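Local coordinates for uncharacterized protein YP_928783.1 (Shewanella amazonensis SB2B, PDB 3KE2) that is of unknown function but carries a winged helix-turn-helix domain, so it probably binds DNA, at residues K22-A26 against S56-I62. Numbering follows the deposited sequence.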
ATOM      1  N   LYS A  22       1.761  -3.889  -7.408  1.00 18.83           N
ATOM      2  CA  LYS A  22       2.122  -4.845  -6.369  1.00 18.85           C
ATOM      3  C   LYS A  22       0.865  -5.533  -5.884  1.00 18.20           C
ATOM      4  O   LYS A  22       0.879  -6.740  -5.690  1.00 18.73           O
ATOM      5  CB  LYS A  22       2.888  -4.197  -5.197  1.00 18.99           C
ATOM      6  CG  LYS A  22       4.105  -3.320  -5.614  1.00 21.30           C
ATOM      7  CD  LYS A  22       4.854  -2.714  -4.393  1.00 23.33           C
ATOM      8  CE  LYS A  22       5.539  -1.334  -4.703  1.00 24.41           C
ATOM      9  NZ  LYS A  22       6.486  -1.323  -5.842  1.00 26.82           N
ATOM     10  N   LEU A  23      -0.232  -4.799  -5.711  1.00 17.35           N
ATOM     11  CA  LEU A  23      -1.472  -5.444  -5.230  1.00 17.23           C
ATOM     12  C   LEU A  23      -2.055  -6.415  -6.226  1.00 17.59           C
ATOM     13  O   LEU A  23      -2.644  -7.438  -5.841  1.00 17.36           O
ATOM     14  CB  LEU A  23      -2.545  -4.424  -4.845  1.00 17.09           C
ATOM     15  CG  LEU A  23      -2.596  -3.907  -3.414  1.00 15.59           C
ATOM     16  CD1 LEU A  23      -1.257  -3.653  -2.836  1.00 15.35           C
ATOM     17  CD2 LEU A  23      -3.455  -2.636  -3.420  1.00 16.68           C
ATOM     18  N   TYR A  24      -1.896  -6.087  -7.506  1.00 18.03           N
ATOM     19  CA  TYR A  24      -2.425  -6.917  -8.587  1.00 18.12           C
ATOM     20  C   TYR A  24      -1.648  -8.219  -8.660  1.00 18.00           C
ATOM     21  O   TYR A  24      -2.247  -9.313  -8.784  1.00 17.56           O
ATOM     22  CB  TYR A  24      -2.379  -6.185  -9.930  1.00 18.17           C
ATOM     23  CG  TYR A  24      -3.038  -6.962 -11.036  1.00 19.46           C
ATOM     24  CD1 TYR A  24      -4.418  -7.100 -11.088  1.00 21.45           C
ATOM     25  CD2 TYR A  24      -2.298  -7.548 -12.031  1.00 21.16           C
ATOM     26  CE1 TYR A  24      -5.042  -7.832 -12.114  1.00 22.23           C
ATOM     27  CE2 TYR A  24      -2.904  -8.274 -13.049  1.00 22.68           C
ATOM     28  CZ  TYR A  24      -4.276  -8.415 -13.085  1.00 22.75           C
ATOM     29  OH  TYR A  24      -4.860  -9.134 -14.118  1.00 25.60           O
ATOM     30  N   LEU A  25      -0.322  -8.118  -8.598  1.00 17.78           N
ATOM     31  CA  LEU A  25       0.498  -9.329  -8.629  1.00 17.74           C
ATOM     32  C   LEU A  25       0.133 -10.217  -7.435  1.00 17.85           C
ATOM     33  O   LEU A  25      -0.132 -11.417  -7.578  1.00 17.48           O
ATOM     34  CB  LEU A  25       1.975  -8.998  -8.618  1.00 17.36           C
ATOM     35  CG  LEU A  25       2.524  -8.449  -9.900  1.00 16.94           C
ATOM     36  CD1 LEU A  25       4.011  -8.236  -9.745  1.00 15.94           C
ATOM     37  CD2 LEU A  25       2.230  -9.447 -10.975  1.00 17.78           C
ATOM     38  N   ALA A  26       0.065  -9.596  -6.268  1.00 17.84           N
ATOM     39  CA  ALA A  26      -0.252 -10.320  -5.069  1.00 17.97           C
ATOM     40  C   ALA A  26      -1.587 -11.030  -5.223  1.00 17.82           C
ATOM     41  O   ALA A  26      -1.747 -12.144  -4.747  1.00 18.47           O
ATOM     42  CB  ALA A  26      -0.278  -9.369  -3.878  1.00 18.23           C
ATOM     43  N   SER A  56       9.865  -5.509  -3.998  1.00 18.90           N
ATOM     44  CA  SER A  56       9.390  -4.436  -3.126  1.00 19.39           C
ATOM     45  C   SER A  56       8.075  -4.729  -2.346  1.00 19.04           C
ATOM     46  O   SER A  56       7.524  -3.837  -1.724  1.00 19.30           O
ATOM     47  CB  SER A  56       9.268  -3.122  -3.939  1.00 19.50           C
ATOM     48  OG  SER A  56       8.302  -3.255  -4.976  1.00 22.28           O
ATOM     49  N   PHE A  57       7.573  -5.954  -2.358  1.00 18.94           N
ATOM     50  CA  PHE A  57       6.366  -6.254  -1.569  1.00 18.78           C
ATOM     51  C   PHE A  57       6.624  -5.955  -0.096  1.00 18.57           C
ATOM     52  O   PHE A  57       5.748  -5.466   0.614  1.00 18.49           O
ATOM     53  CB  PHE A  57       5.934  -7.719  -1.724  1.00 18.80           C
ATOM     54  CG  PHE A  57       5.135  -8.025  -2.970  1.00 18.97           C
ATOM     55  CD1 PHE A  57       5.245  -7.269  -4.114  1.00 19.98           C
ATOM     56  CD2 PHE A  57       4.389  -9.202  -3.032  1.00 21.71           C
ATOM     57  CE1 PHE A  57       4.528  -7.602  -5.253  1.00 20.73           C
ATOM     58  CE2 PHE A  57       3.692  -9.563  -4.197  1.00 21.42           C
ATOM     59  CZ  PHE A  57       3.763  -8.765  -5.292  1.00 21.19           C
ATOM     60  N   ALA A  58       7.831  -6.267   0.362  1.00 18.58           N
ATOM     61  CA  ALA A  58       8.203  -6.027   1.751  1.00 18.32           C
ATOM     62  C   ALA A  58       7.992  -4.549   2.108  1.00 18.50           C
ATOM     63  O   ALA A  58       7.643  -4.238   3.250  1.00 18.88           O
ATOM     64  CB  ALA A  58       9.634  -6.455   1.994  1.00 17.93           C
ATOM     65  N   ASP A  59       8.182  -3.646   1.132  1.00 18.35           N
ATOM     66  CA  ASP A  59       7.988  -2.200   1.345  1.00 18.07           C
ATOM     67  C   ASP A  59       6.579  -1.859   1.820  1.00 17.58           C
ATOM     68  O   ASP A  59       6.387  -0.862   2.520  1.00 17.86           O
ATOM     69  CB  ASP A  59       8.262  -1.373   0.061  1.00 18.56           C
ATOM     70  CG  ASP A  59       9.761  -1.323  -0.346  1.00 20.02           C
ATOM     71  OD1 ASP A  59      10.628  -1.815   0.422  1.00 21.76           O
ATOM     72  OD2 ASP A  59      10.058  -0.748  -1.433  1.00 21.58           O
ATOM     73  N   ILE A  60       5.591  -2.659   1.432  1.00 16.53           N
ATOM     74  CA  ILE A  60       4.211  -2.389   1.824  1.00 15.79           C
ATOM     75  C   ILE A  60       3.663  -3.460   2.765  1.00 15.69           C
ATOM     76  O   ILE A  60       2.463  -3.559   2.955  1.00 15.39           O
ATOM     77  CB  ILE A  60       3.297  -2.182   0.573  1.00 15.74           C
ATOM     78  CG1 ILE A  60       3.165  -3.444  -0.292  1.00 15.27           C
ATOM     79  CG2 ILE A  60       3.846  -0.984  -0.259  1.00 15.40           C
ATOM     80  CD1 ILE A  60       1.994  -3.388  -1.337  1.00 13.42           C
ATOM     81  N   GLY A  61       4.549  -4.255   3.360  1.00 15.76           N
ATOM     82  CA  GLY A  61       4.143  -5.293   4.334  1.00 16.02           C
ATOM     83  C   GLY A  61       3.609  -6.633   3.847  1.00 15.88           C
ATOM     84  O   GLY A  61       3.038  -7.387   4.631  1.00 15.45           O
ATOM     85  N   ILE A  62       3.746  -6.911   2.557  1.00 16.55           N
ATOM     86  CA  ILE A  62       3.310  -8.192   1.997  1.00 16.96           C
ATOM     87  C   ILE A  62       4.542  -9.098   1.998  1.00 17.78           C
ATOM     88  O   ILE A  62       5.555  -8.792   1.338  1.00 18.04           O
ATOM     89  CB  ILE A  62       2.732  -8.068   0.580  1.00 16.58           C
ATOM     90  CG1 ILE A  62       1.517  -7.137   0.577  1.00 17.25           C
ATOM     91  CG2 ILE A  62       2.324  -9.410   0.060  1.00 15.64           C
ATOM     92  CD1 ILE A  62       0.858  -6.910  -0.810  1.00 15.96           C
TER
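Lys-22 and Ser-56 form the polar link between helix 14-31 and the loop after helix 47-55: NZ donates a hydrogen bond to OG over 2.8 Å. The lysine runs extended from its backbone and bends only at its last torsion (chi4 -56°), which brings the ammonium group to the serine hydroxyl. That hydroxyl also hydrogen-bonds to Ala-53 O, so Lys-22 is tied to where helix 47-55 ends. Replacing the lysine by an alanine would probably cost Ser-56 OG its ammonium partner and the aliphatic cover of CD and CE.

The apolar part centres on Phe-57, whose ring points its far end at the helix. Leu-25 CB meets the ring edge in plane, 3.8 Å from Phe-57 CZ. Lys-22 CB lies 3.8 Å from Phe-57 CE1, and Ala-26 CB packs near Phe-57 CE2. On the Lys-22 CB side of the ring plane, Ile-60 CD1 reaches Leu-23 CD1 at 3.6 Å, and Ile-62 CD1 packs against Ala-26 CB at 4.1 Å. The turn is braced from within, as Phe-57 O accepts from both Ile-60 N and Ile-62 N, which approach from opposite faces of its plane.

Leu-25 also packs on Leu-50 and Ala-53 of helix 47-55, and Ile-60 touches Phe-19 of the second subunit. The contact thus seats the connection from helix 47-55 to strand 63-67, which pairs with strand 77-82 in the hairpin that probably forms the wing, against helix 14-31.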